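Local coordinates for putative periplasmic or exported protein (Salmonella enterica subsp. enterica serovar Typhimurium, PDB 4GQZ), which probably binds copper in the periplasm and takes part in copper resistance, as a V-shaped dimer, at residues 7-12 with 49-54; 26-31 with 115-120; 40-45 with 58-63; 93-98 with 134-139; 122-127 with 143-148. One frame throughout, in Å; residues are numbered along the deposited sequence.

In the fold
The five contacts run along an elongated chain, and the two farthest apart, contacts 1 and 4, have centres about 36 Å apart on opposite sides of the chain's centre. Contacts 1 and 3 share the sheet of strands 39-42, 46-50 and 55-59: L49 packs on A40 and L58, and both contacts reach the second subunit. Contact 2 meets them through I27, which touches L49 and A40, and it reaches contact 4 through I120, whose CD1 lies 3.6 Å from F95 CD2. R126 joins contact 5 to contact 3, whose centres are about 13 Å apart. No metal lies among the atoms of these contacts, and the copper site is not located by them.

Contact 1. Residues 7-12 with 49-54; sequences SAFLAQ and LSDGEQ
F9 meets L49 and D51 where helix 5-12 lies against the end of strand 46-50, and the contact divides into a dense apolar half and a looser polar rim. In the dense half the phenyl ring of F9 touches both residues, L49 obliquely and D51 at its edge. F9 CE1 lies 3.7 Å from L49 CD1 and 3.8 Å from L49 CB, while on the far side of the ring F9 CE2 comes within 3.7 Å of D51 CB, which sits near the ring plane. With CG trans to the backbone N (chi1 180°), the ring is carried across from the helix, its CE1 edge to L49 and its CE2 edge to D51. L10 adds a lighter touch, its CD1 4.2 Å from L49 CD1. H13 and Y56 also meet the F9 ring, so the buried side is aromatic as well as aliphatic.

Toward solvent the contact thins to a single polar link between exposed residues. The extended side chain of Q12 carries NE2 to D51 OD2 at 3.0 Å, nearly in line with the CG-OD2 bond. The hydrogen bond is bent (130°), and the carboxylate oxygen stands somewhat out of the amide plane. S7 and L10 on the same helix reach T57 of the second subunit. The arrangement is that of a short N-terminal helix packed by its apolar side on an antiparallel sheet, close to the dimer contact.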
# COMPACT_ATOMS: atom_id res chain seq x y z
N SER B 7 -13.94 3.88 9.55
CA SER B 7 -12.88 3.83 10.57
C SER B 7 -13.27 2.92 11.72
O SER B 7 -12.45 2.14 12.21
CB SER B 7 -12.58 5.23 11.09
OG SER B 7 -11.94 6.00 10.09
N ALA B 8 -14.52 3.00 12.14
CA ALA B 8 -14.99 2.15 13.23
C ALA B 8 -14.98 0.66 12.85
O ALA B 8 -14.65 -0.19 13.68
CB ALA B 8 -16.36 2.59 13.72
N PHE B 9 -15.34 0.35 11.60
CA PHE B 9 -15.31 -1.03 11.10
C PHE B 9 -13.91 -1.60 11.26
O PHE B 9 -13.73 -2.69 11.79
CB PHE B 9 -15.73 -1.08 9.62
CG PHE B 9 -15.72 -2.47 9.02
CD1 PHE B 9 -14.56 -2.99 8.46
CD2 PHE B 9 -16.88 -3.24 8.99
CE1 PHE B 9 -14.55 -4.26 7.91
CE2 PHE B 9 -16.88 -4.51 8.43
CZ PHE B 9 -15.71 -5.02 7.89
N LEU B 10 -12.92 -0.83 10.81
CA LEU B 10 -11.52 -1.24 10.94
C LEU B 10 -11.16 -1.59 12.39
O LEU B 10 -10.59 -2.65 12.67
CB LEU B 10 -10.59 -0.15 10.40
CG LEU B 10 -10.15 -0.27 8.94
CD1 LEU B 10 -11.31 -0.50 8.04
CD2 LEU B 10 -9.41 0.96 8.49
N ALA B 11 -11.54 -0.72 13.32
CA ALA B 11 -11.23 -0.89 14.73
C ALA B 11 -11.85 -2.16 15.33
O ALA B 11 -11.24 -2.81 16.18
CB ALA B 11 -11.66 0.34 15.51
N GLN B 12 -13.07 -2.50 14.90
CA GLN B 12 -13.82 -3.59 15.53
C GLN B 12 -13.52 -4.97 14.95
O GLN B 12 -13.93 -5.98 15.52
CB GLN B 12 -15.33 -3.32 15.43
CG GLN B 12 -15.87 -3.38 14.00
CD GLN B 12 -17.39 -3.53 13.92
OE1 GLN B 12 -18.05 -3.79 14.93
NE2 GLN B 12 -17.94 -3.35 12.72
N LEU B 49 -14.77 -3.88 1.73
CA LEU B 49 -15.21 -4.50 2.97
C LEU B 49 -16.65 -4.12 3.25
O LEU B 49 -17.07 -3.01 2.95
CB LEU B 49 -14.34 -4.04 4.14
CG LEU B 49 -12.84 -4.30 4.09
CD1 LEU B 49 -12.11 -3.47 5.18
CD2 LEU B 49 -12.57 -5.77 4.25
N SER B 50 -17.39 -5.05 3.84
CA SER B 50 -18.78 -4.78 4.21
C SER B 50 -19.25 -5.55 5.44
O SER B 50 -18.86 -6.70 5.66
CB SER B 50 -19.70 -5.01 3.02
OG SER B 50 -20.99 -4.48 3.29
N ASP B 51 -20.10 -4.89 6.24
CA ASP B 51 -20.68 -5.43 7.47
C ASP B 51 -22.14 -5.75 7.20
O ASP B 51 -22.82 -6.42 7.99
CB ASP B 51 -20.60 -4.35 8.58
CG ASP B 51 -20.70 -4.93 9.99
OD1 ASP B 51 -21.35 -5.99 10.17
OD2 ASP B 51 -20.13 -4.32 10.92
N GLY B 52 -22.63 -5.28 6.06
CA GLY B 52 -24.03 -5.39 5.72
C GLY B 52 -24.20 -4.85 4.32
O GLY B 52 -23.43 -5.20 3.43
N GLU B 53 -25.19 -3.98 4.12
CA GLU B 53 -25.41 -3.40 2.80
C GLU B 53 -24.29 -2.44 2.39
O GLU B 53 -24.00 -2.29 1.20
CB GLU B 53 -26.76 -2.67 2.77
CG GLU B 53 -27.25 -2.29 1.37
CD GLU B 53 -28.70 -1.83 1.39
OE1 GLU B 53 -29.14 -1.14 0.45
OE2 GLU B 53 -29.39 -2.16 2.37
N GLN B 54 -23.66 -1.83 3.40
CA GLN B 54 -22.72 -0.72 3.23
C GLN B 54 -21.28 -1.16 2.97
O GLN B 54 -20.76 -2.03 3.67
CB GLN B 54 -22.78 0.15 4.48
CG GLN B 54 -22.01 1.43 4.40
CD GLN B 54 -22.59 2.51 5.30
OE1 GLN B 54 -22.19 2.64 6.46
NE2 GLN B 54 -23.52 3.29 4.76

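Contact 2. Residues 26-31 with 115-120; sequences TIDQTP and YRNGFI
Q29 lays its CG over the face of the Y115 ring, 3.4 Å from the centroid and only 5° off the ring normal, a CH-pi contact centred over the ring. The methylene gets there because CG stands opposite the carbonyl carbon (chi1 -65°) and the chain then runs out extended, which brings NE2 near the phenol end. There water 2 bridges Q29 NE2 and Y115 OH; the hydroxyl is also bonded to the backbone N of G121. The opposite ring face carries F119 O, and D28 OD2 lies at the ring edge, 3.9 Å from Y115 CE2, with the carboxylate turned steeply to the ring.

Residues Y115 to G118 form a type I beta turn, overlapped by an Asx turn in which N117 OD1 takes the N-H of F119 at 3.0 Å. Because N117 CG is tucked between its own N and carbonyl carbon (chi1 70°), the other end of the amide faces the helix terminus, and ND2 donates to D28 OD1 at 2.9 Å. D28 is gripped further by H81 at OD1 and by Y65 and S67 at OD2. Water 1 joins D28 O and T30 O to N117 N, while R116 rests CB on P31 CA at 3.7 Å.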
# COMPACT_ATOMS: atom_id res chain seq x y z
N THR B 26 -4.04 -10.74 6.61
CA THR B 26 -4.73 -11.23 7.81
C THR B 26 -6.05 -11.87 7.43
O THR B 26 -6.40 -12.97 7.91
CB THR B 26 -5.00 -10.08 8.81
OG1 THR B 26 -3.75 -9.45 9.18
CG2 THR B 26 -5.70 -10.60 10.04
N ILE B 27 -6.79 -11.21 6.54
CA ILE B 27 -8.11 -11.70 6.18
C ILE B 27 -8.02 -12.97 5.35
O ILE B 27 -8.70 -13.97 5.64
CB ILE B 27 -8.92 -10.63 5.42
CG1 ILE B 27 -9.16 -9.41 6.31
CG2 ILE B 27 -10.27 -11.18 5.00
CD1 ILE B 27 -10.00 -8.34 5.63
N ASP B 28 -7.18 -12.96 4.33
CA ASP B 28 -7.04 -14.14 3.45
C ASP B 28 -6.56 -15.35 4.23
O ASP B 28 -6.95 -16.48 3.95
CB ASP B 28 -6.07 -13.83 2.32
CG ASP B 28 -6.38 -14.60 1.03
OD1 ASP B 28 -7.39 -15.34 0.96
OD2 ASP B 28 -5.60 -14.46 0.07
N GLN B 29 -5.73 -15.11 5.24
CA GLN B 29 -5.10 -16.22 5.94
C GLN B 29 -5.84 -16.61 7.20
O GLN B 29 -5.36 -17.46 7.95
CB GLN B 29 -3.64 -15.89 6.27
CG GLN B 29 -2.74 -15.71 5.04
CD GLN B 29 -1.36 -15.22 5.41
OE1 GLN B 29 -0.86 -15.52 6.49
NE2 GLN B 29 -0.73 -14.45 4.51
N THR B 30 -7.01 -16.01 7.44
CA THR B 30 -7.73 -16.31 8.68
C THR B 30 -8.10 -17.80 8.72
O THR B 30 -8.62 -18.34 7.75
CB THR B 30 -8.96 -15.38 8.92
OG1 THR B 30 -9.57 -15.69 10.19
CG2 THR B 30 -10.00 -15.58 7.86
N PRO B 31 -7.76 -18.47 9.83
CA PRO B 31 -8.01 -19.91 9.93
C PRO B 31 -9.43 -20.21 10.41
O PRO B 31 -9.60 -20.89 11.43
CB PRO B 31 -7.02 -20.35 11.01
CG PRO B 31 -6.93 -19.16 11.91
CD PRO B 31 -7.02 -17.95 11.00
N TYR B 115 -3.54 -21.60 2.61
CA TYR B 115 -4.22 -21.23 3.86
C TYR B 115 -5.42 -22.14 4.10
O TYR B 115 -5.69 -23.06 3.31
CB TYR B 115 -4.68 -19.77 3.83
CG TYR B 115 -3.67 -18.84 3.19
CD1 TYR B 115 -2.31 -19.00 3.42
CD2 TYR B 115 -4.08 -17.83 2.33
CE1 TYR B 115 -1.38 -18.17 2.82
CE2 TYR B 115 -3.16 -16.99 1.72
CZ TYR B 115 -1.81 -17.16 1.98
OH TYR B 115 -0.87 -16.33 1.39
N ARG B 116 -6.14 -21.87 5.19
CA ARG B 116 -7.34 -22.60 5.58
C ARG B 116 -8.37 -22.56 4.45
O ARG B 116 -9.14 -23.52 4.26
CB ARG B 116 -7.91 -22.00 6.87
CG ARG B 116 -9.28 -22.54 7.30
CD ARG B 116 -9.25 -24.04 7.48
NE ARG B 116 -10.50 -24.65 7.03
CZ ARG B 116 -11.60 -24.71 7.77
NH1 ARG B 116 -11.59 -24.20 9.01
NH2 ARG B 116 -12.71 -25.27 7.29
N ASN B 117 -8.38 -21.47 3.69
CA ASN B 117 -9.32 -21.31 2.59
C ASN B 117 -8.84 -21.93 1.27
O ASN B 117 -9.48 -21.77 0.24
CB ASN B 117 -9.72 -19.84 2.40
CG ASN B 117 -8.57 -18.97 1.86
OD1 ASN B 117 -7.44 -19.42 1.74
ND2 ASN B 117 -8.88 -17.72 1.53
N GLY B 118 -7.69 -22.61 1.31
CA GLY B 118 -7.17 -23.27 0.12
C GLY B 118 -6.42 -22.37 -0.86
O GLY B 118 -5.99 -22.83 -1.93
N PHE B 119 -6.25 -21.10 -0.50
CA PHE B 119 -5.55 -20.17 -1.39
C PHE B 119 -4.12 -19.89 -0.93
O PHE B 119 -3.74 -20.16 0.21
CB PHE B 119 -6.32 -18.85 -1.50
CG PHE B 119 -7.52 -18.92 -2.41
CD1 PHE B 119 -8.72 -19.47 -1.96
CD2 PHE B 119 -7.45 -18.41 -3.70
CE1 PHE B 119 -9.85 -19.53 -2.79
CE2 PHE B 119 -8.56 -18.47 -4.55
CZ PHE B 119 -9.77 -19.03 -4.08
N ILE B 120 -3.33 -19.36 -1.86
CA ILE B 120 -2.05 -18.73 -1.56
C ILE B 120 -2.06 -17.34 -2.18
O ILE B 120 -2.46 -17.19 -3.34
CB ILE B 120 -0.88 -19.50 -2.17
CG1 ILE B 120 -0.85 -20.94 -1.63
CG2 ILE B 120 0.43 -18.78 -1.89
CD1 ILE B 120 -0.05 -21.90 -2.45
O HOH W 1 -7.62 -19.00 5.04
O HOH W 2 -1.61 -13.56 1.99
O HOH W 3 -4.88 -20.01 7.21
O HOH W 4 -9.14 -24.19 10.94

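Contact 3. Residues 40-45 with 58-63; sequences ASITST and LPLGDK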
# COMPACT_ATOMS: atom_id res chain seq x y z
N ALA B 40 -15.36 -9.51 2.32
CA ALA B 40 -14.14 -8.88 1.86
C ALA B 40 -13.76 -9.47 0.51
O ALA B 40 -13.62 -10.70 0.36
CB ALA B 40 -13.02 -9.11 2.87
N SER B 41 -13.60 -8.60 -0.47
CA SER B 41 -13.11 -9.03 -1.77
C SER B 41 -12.03 -8.06 -2.21
O SER B 41 -11.94 -6.94 -1.70
CB SER B 41 -14.26 -9.08 -2.77
OG SER B 41 -14.91 -7.83 -2.83
N ILE B 42 -11.21 -8.48 -3.16
CA ILE B 42 -10.09 -7.65 -3.56
C ILE B 42 -9.98 -7.53 -5.07
O ILE B 42 -10.16 -8.51 -5.79
CB ILE B 42 -8.76 -8.15 -2.92
CG1 ILE B 42 -7.60 -7.21 -3.24
CG2 ILE B 42 -8.46 -9.60 -3.30
CD1 ILE B 42 -6.35 -7.49 -2.40
N THR B 43 -9.74 -6.32 -5.55
CA THR B 43 -9.57 -6.06 -6.97
C THR B 43 -8.14 -5.62 -7.19
O THR B 43 -7.35 -5.60 -6.26
CB THR B 43 -10.49 -4.93 -7.47
OG1 THR B 43 -9.95 -3.66 -7.11
CG2 THR B 43 -11.88 -5.07 -6.87
N SER B 44 -7.81 -5.26 -8.42
CA SER B 44 -6.45 -4.84 -8.72
C SER B 44 -6.06 -3.60 -7.92
O SER B 44 -4.88 -3.36 -7.66
CB SER B 44 -6.33 -4.53 -10.21
OG SER B 44 -7.33 -3.61 -10.60
N THR B 45 -7.05 -2.80 -7.53
CA THR B 45 -6.73 -1.53 -6.90
C THR B 45 -7.38 -1.29 -5.55
O THR B 45 -6.97 -0.36 -4.85
CB THR B 45 -7.02 -0.31 -7.83
OG1 THR B 45 -8.38 -0.36 -8.27
CG2 THR B 45 -6.09 -0.32 -9.04
N LEU B 58 -10.73 0.33 0.56
CA LEU B 58 -9.39 0.72 0.96
C LEU B 58 -8.47 0.53 -0.24
O LEU B 58 -8.37 -0.58 -0.78
CB LEU B 58 -8.90 -0.14 2.12
CG LEU B 58 -9.76 -0.23 3.38
CD1 LEU B 58 -9.07 -1.08 4.44
CD2 LEU B 58 -10.11 1.14 3.93
N PRO B 59 -7.82 1.61 -0.69
CA PRO B 59 -6.89 1.50 -1.82
C PRO B 59 -5.72 0.59 -1.49
O PRO B 59 -5.23 0.62 -0.34
CB PRO B 59 -6.40 2.94 -2.01
CG PRO B 59 -7.48 3.80 -1.38
CD PRO B 59 -7.98 3.00 -0.22
N LEU B 60 -5.30 -0.21 -2.46
CA LEU B 60 -4.08 -0.99 -2.33
C LEU B 60 -2.84 -0.12 -2.53
O LEU B 60 -2.94 1.07 -2.84
CB LEU B 60 -4.07 -2.16 -3.32
CG LEU B 60 -4.69 -3.50 -2.89
CD1 LEU B 60 -5.81 -3.35 -1.86
CD2 LEU B 60 -5.19 -4.31 -4.09
N GLY B 61 -1.68 -0.72 -2.34
CA GLY B 61 -0.42 -0.02 -2.49
C GLY B 61 0.27 -0.34 -3.79
O GLY B 61 -0.39 -0.62 -4.79
N ASP B 62 1.61 -0.28 -3.78
CA ASP B 62 2.43 -0.43 -4.99
C ASP B 62 2.37 -1.83 -5.59
O ASP B 62 2.71 -2.03 -6.77
CB ASP B 62 3.90 -0.15 -4.65
CG ASP B 62 4.21 1.32 -4.45
OD1 ASP B 62 3.39 2.18 -4.87
OD2 ASP B 62 5.29 1.61 -3.89
N LYS B 63 1.96 -2.80 -4.79
CA LYS B 63 1.96 -4.19 -5.22
C LYS B 63 0.57 -4.71 -5.55
O LYS B 63 -0.41 -4.38 -4.87
CB LYS B 63 2.57 -5.07 -4.13
CG LYS B 63 4.01 -4.74 -3.81
CD LYS B 63 4.90 -5.12 -4.97
CE LYS B 63 6.38 -4.92 -4.63
NZ LYS B 63 6.62 -3.55 -4.07
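The flat groups here are peptide carbonyls, and the carbonyl of T45 is met by L60 N from above its plane. L60 N donates to T45 O at 2.9 Å in an almost straight bond (176°), yet the donor stands 44° out of the carbonyl plane and so does not follow a lone pair. P59 CA reaches the same oxygen, T45 O, at 3.6 Å in a CA-H...O contact. The two segments belong to the antiparallel meander of strands 39-42, 46-50 and 55-59: this bond joins the turn after the first strand to the chain leaving the third.

That turn is braced internally by an ST turn, in which T43 OG1 accepts the N-H of T45 at 3.1 Å; the same hydroxyl also takes the N-H of E46. S44 OG is hydrogen-bonded to D149 O. The backbone of L60 is also hydrogen-bonded to the second subunit, so the contact lies at the dimer interface.

The apolar part is a simple meeting of two branched chains at about a right angle. I42 reaches out with CG1 trans to the backbone N (chi1 -175°), which brings CD1 to 3.8 Å from L60 CD2. L60 CD2 also lies against the turn, 3.3 Å from T43 O and 3.7 Å from S44 O.

Contact 4. Residues 93-98 with 134-139; sequences KPFTVK and VSYNGK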
# COMPACT_ATOMS: atom_id res chain seq x y z
N LYS B 93 -1.82 -27.13 2.55
CA LYS B 93 -0.95 -28.03 1.82
C LYS B 93 0.32 -27.28 1.47
O LYS B 93 0.28 -26.08 1.26
CB LYS B 93 -1.64 -28.55 0.55
CG LYS B 93 -2.79 -29.55 0.80
CD LYS B 93 -2.27 -30.82 1.46
CE LYS B 93 -3.36 -31.89 1.62
NZ LYS B 93 -3.78 -32.45 0.31
N PRO B 94 1.46 -27.97 1.42
CA PRO B 94 2.70 -27.30 1.04
C PRO B 94 2.84 -27.25 -0.47
O PRO B 94 2.64 -28.27 -1.13
CB PRO B 94 3.78 -28.21 1.64
CG PRO B 94 3.18 -29.57 1.62
CD PRO B 94 1.69 -29.36 1.86
N PHE B 95 3.15 -26.09 -1.02
CA PHE B 95 3.35 -25.98 -2.46
C PHE B 95 4.71 -25.36 -2.77
O PHE B 95 5.27 -24.65 -1.93
CB PHE B 95 2.25 -25.12 -3.09
CG PHE B 95 0.88 -25.73 -3.02
CD1 PHE B 95 0.45 -26.61 -4.01
CD2 PHE B 95 0.02 -25.44 -1.97
CE1 PHE B 95 -0.82 -27.19 -3.94
CE2 PHE B 95 -1.25 -25.99 -1.90
CZ PHE B 95 -1.67 -26.87 -2.88
N THR B 96 5.24 -25.63 -3.95
CA THR B 96 6.36 -24.85 -4.47
C THR B 96 5.82 -23.85 -5.49
O THR B 96 5.11 -24.23 -6.43
CB THR B 96 7.44 -25.75 -5.09
OG1 THR B 96 7.97 -26.61 -4.08
CG2 THR B 96 8.56 -24.91 -5.65
N VAL B 97 6.16 -22.58 -5.32
CA VAL B 97 5.56 -21.52 -6.11
C VAL B 97 6.63 -20.73 -6.86
O VAL B 97 7.59 -20.26 -6.24
CB VAL B 97 4.76 -20.55 -5.20
CG1 VAL B 97 4.19 -19.37 -6.01
CG2 VAL B 97 3.63 -21.31 -4.46
N LYS B 98 6.49 -20.61 -8.17
CA LYS B 98 7.43 -19.80 -8.95
C LYS B 98 6.70 -18.81 -9.83
O LYS B 98 5.81 -19.18 -10.60
CB LYS B 98 8.34 -20.67 -9.82
CG LYS B 98 9.39 -19.84 -10.57
CD LYS B 98 10.46 -20.70 -11.26
CE LYS B 98 9.87 -21.54 -12.38
NZ LYS B 98 10.91 -22.46 -12.93
N VAL B 134 3.03 -23.80 -10.17
CA VAL B 134 2.83 -24.34 -8.84
C VAL B 134 3.14 -25.83 -8.92
O VAL B 134 2.88 -26.47 -9.95
CB VAL B 134 1.38 -24.10 -8.35
CG1 VAL B 134 1.16 -24.74 -6.99
CG2 VAL B 134 1.10 -22.62 -8.29
N SER B 135 3.73 -26.38 -7.87
CA SER B 135 4.01 -27.81 -7.89
C SER B 135 3.73 -28.44 -6.52
O SER B 135 3.95 -27.81 -5.48
CB SER B 135 5.43 -28.11 -8.38
OG SER B 135 6.36 -28.02 -7.33
N TYR B 136 3.21 -29.66 -6.54
CA TYR B 136 2.82 -30.37 -5.32
C TYR B 136 2.99 -31.87 -5.55
O TYR B 136 2.42 -32.40 -6.49
CB TYR B 136 1.35 -30.07 -5.00
CG TYR B 136 0.76 -30.94 -3.91
CD1 TYR B 136 1.10 -30.73 -2.58
CD2 TYR B 136 -0.14 -31.95 -4.21
CE1 TYR B 136 0.55 -31.51 -1.57
CE2 TYR B 136 -0.70 -32.74 -3.21
CZ TYR B 136 -0.34 -32.51 -1.89
OH TYR B 136 -0.89 -33.28 -0.90
N ASN B 137 3.79 -32.52 -4.70
CA ASN B 137 3.96 -33.98 -4.71
C ASN B 137 4.10 -34.58 -6.12
O ASN B 137 3.34 -35.47 -6.53
CB ASN B 137 2.84 -34.65 -3.88
CG ASN B 137 2.99 -36.17 -3.79
OD1 ASN B 137 3.90 -36.68 -3.13
ND2 ASN B 137 2.08 -36.89 -4.43
N GLY B 138 5.04 -34.05 -6.88
CA GLY B 138 5.32 -34.57 -8.20
C GLY B 138 4.49 -33.98 -9.32
O GLY B 138 4.75 -34.26 -10.49
N LYS B 139 3.48 -33.17 -8.98
CA LYS B 139 2.54 -32.67 -9.98
C LYS B 139 2.68 -31.16 -10.14
O LYS B 139 3.02 -30.48 -9.18
CB LYS B 139 1.10 -32.99 -9.56
CG LYS B 139 0.79 -34.46 -9.35
CD LYS B 139 -0.68 -34.64 -8.94
CE LYS B 139 -0.83 -35.56 -7.73
NZ LYS B 139 -0.29 -36.93 -7.96
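T96 and S135 form a hydrogen-bonded antiparallel pair, and its two backbone bonds set the register: T96 N to S135 O at 3.0 Å and S135 N to T96 O at 2.9 Å. V97 and V134 follow as a non-hydrogen-bonded pair.

Among apolar contacts, F95 is central. Its CD1 lies 3.6 Å from V134 CG1 and 3.7 Å from Y136 CB, and the F95 and Y136 rings meet obliquely, their planes 43° apart. V97 and V134 carry this packing on to F68.

One polar side-chain bond is added: the bent chain of K93 brings NZ to Y136 OH, donating a hydrogen bond of 3.2 Å. Two further contacts set oxygen against carbon. P94 O sits at the edge of the Y136 ring, in its plane, 3.2 Å from Y136 CD1, and at the bridge S135 OG rests 3.4 Å from T96 CB, while T96 OG1 is bonded to E111.

The sheet is thus two-faced: one face, with F95, V97 and V134, packs on the apolar core, and the other, with T96 and S135, carries hydroxyls.

Contact 5. Residues 122-127 with 143-148; sequences VWLPRN and HAIATS
T147, just after strand 139-146, joins that strand's end to residues around the end of strand 120-125, two strands of different sheets whose apolar side chains meet in a sandwich-like core, consistent with the E-set clan. T147 CB lies 3.4 Å from P125 O. From CB the hydroxyl branch takes the position between the backbone N and the carbonyl carbon (chi1 55°), where OG1 donates to a lone pair of P125 O at 2.7 Å and accepts the N-H of M128. The methyl branch, CG2, turns to the core instead and lies 4.0 Å from L124 CB. Beside it, L124 CD1 meets I145 CD1 at 3.8 Å, the two chains crossing at about a right angle; L124 also packs on I107 and V108.

N127 N donates to T147 O at 2.8 Å, well above the carbonyl plane. Water 5 also donates to T147 O and, at the edge of the R126 guanidinium, accepts from NH1 at 2.8 Å; the same NH1 is bonded to S44 O.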
# COMPACT_ATOMS: atom_id res chain seq x y z
N VAL B 122 0.18 -13.90 -3.38
CA VAL B 122 1.48 -13.28 -3.59
C VAL B 122 1.35 -11.81 -3.93
O VAL B 122 0.38 -11.38 -4.55
CB VAL B 122 2.29 -13.98 -4.70
CG1 VAL B 122 2.68 -15.38 -4.26
CG2 VAL B 122 1.49 -14.02 -6.00
N TRP B 123 2.36 -11.03 -3.54
CA TRP B 123 2.39 -9.61 -3.84
C TRP B 123 3.37 -9.36 -4.97
O TRP B 123 4.57 -9.67 -4.86
CB TRP B 123 2.78 -8.83 -2.59
CG TRP B 123 1.71 -8.88 -1.51
CD1 TRP B 123 1.67 -9.72 -0.42
CD2 TRP B 123 0.55 -8.04 -1.41
NE1 TRP B 123 0.55 -9.45 0.34
CE2 TRP B 123 -0.14 -8.42 -0.24
CE3 TRP B 123 0.04 -7.01 -2.20
CZ2 TRP B 123 -1.34 -7.81 0.14
CZ3 TRP B 123 -1.14 -6.40 -1.81
CH2 TRP B 123 -1.82 -6.81 -0.65
N LEU B 124 2.87 -8.80 -6.06
CA LEU B 124 3.61 -8.76 -7.31
C LEU B 124 3.75 -7.33 -7.83
O LEU B 124 2.88 -6.49 -7.57
CB LEU B 124 2.89 -9.63 -8.35
CG LEU B 124 2.75 -11.13 -8.06
CD1 LEU B 124 1.94 -11.81 -9.13
CD2 LEU B 124 4.12 -11.79 -7.98
N PRO B 125 4.84 -7.04 -8.55
CA PRO B 125 4.98 -5.72 -9.20
C PRO B 125 3.79 -5.50 -10.13
O PRO B 125 3.30 -6.46 -10.72
CB PRO B 125 6.26 -5.86 -10.03
CG PRO B 125 6.98 -7.07 -9.50
CD PRO B 125 5.93 -7.97 -8.91
N ARG B 126 3.33 -4.26 -10.25
CA ARG B 126 2.21 -3.95 -11.12
C ARG B 126 2.64 -3.86 -12.58
O ARG B 126 3.81 -3.63 -12.87
CB ARG B 126 1.55 -2.63 -10.68
CG ARG B 126 0.84 -2.74 -9.35
CD ARG B 126 0.19 -1.43 -8.92
NE ARG B 126 -0.59 -1.61 -7.70
CZ ARG B 126 -1.79 -2.18 -7.64
NH1 ARG B 126 -2.37 -2.66 -8.73
NH2 ARG B 126 -2.42 -2.28 -6.48
N ASN B 127 1.69 -4.05 -13.49
CA ASN B 127 1.93 -3.93 -14.93
C ASN B 127 3.00 -4.87 -15.47
O ASN B 127 3.74 -4.51 -16.38
CB ASN B 127 2.25 -2.47 -15.30
CG ASN B 127 1.08 -1.56 -15.01
OD1 ASN B 127 -0.04 -1.81 -15.46
ND2 ASN B 127 1.32 -0.50 -14.26
N HIS B 143 0.12 -21.15 -15.41
CA HIS B 143 -0.85 -20.29 -16.06
C HIS B 143 -0.25 -18.93 -16.29
O HIS B 143 0.55 -18.45 -15.50
CB HIS B 143 -2.08 -20.16 -15.17
CG HIS B 143 -3.33 -19.80 -15.90
ND1 HIS B 143 -3.59 -18.52 -16.35
CD2 HIS B 143 -4.41 -20.54 -16.24
CE1 HIS B 143 -4.77 -18.50 -16.95
NE2 HIS B 143 -5.29 -19.71 -16.89
N ALA B 144 -0.64 -18.30 -17.40
CA ALA B 144 -0.20 -16.97 -17.70
C ALA B 144 -0.85 -16.05 -16.67
O ALA B 144 -1.99 -16.28 -16.27
CB ALA B 144 -0.64 -16.59 -19.11
N ILE B 145 -0.12 -15.04 -16.23
CA ILE B 145 -0.70 -14.06 -15.33
C ILE B 145 -0.32 -12.67 -15.79
O ILE B 145 0.61 -12.48 -16.58
CB ILE B 145 -0.23 -14.26 -13.87
CG1 ILE B 145 1.28 -14.06 -13.76
CG2 ILE B 145 -0.67 -15.62 -13.33
CD1 ILE B 145 1.76 -13.84 -12.33
N ALA B 146 -1.07 -11.68 -15.31
CA ALA B 146 -0.71 -10.29 -15.58
C ALA B 146 -1.18 -9.45 -14.40
O ALA B 146 -2.07 -9.86 -13.67
CB ALA B 146 -1.33 -9.80 -16.88
N THR B 147 -0.56 -8.29 -14.20
CA THR B 147 -0.88 -7.47 -13.03
C THR B 147 -1.21 -6.03 -13.41
O THR B 147 -0.82 -5.06 -12.73
CB THR B 147 0.28 -7.49 -12.01
OG1 THR B 147 1.48 -7.08 -12.66
CG2 THR B 147 0.48 -8.90 -11.45
N SER B 148 -1.92 -5.88 -14.52
CA SER B 148 -2.39 -4.57 -14.93
C SER B 148 -3.67 -4.23 -14.16
O SER B 148 -4.18 -5.06 -13.41
CB SER B 148 -2.66 -4.55 -16.43
OG SER B 148 -3.92 -5.11 -16.71
O HOH W 5 -1.95 -2.73 -11.49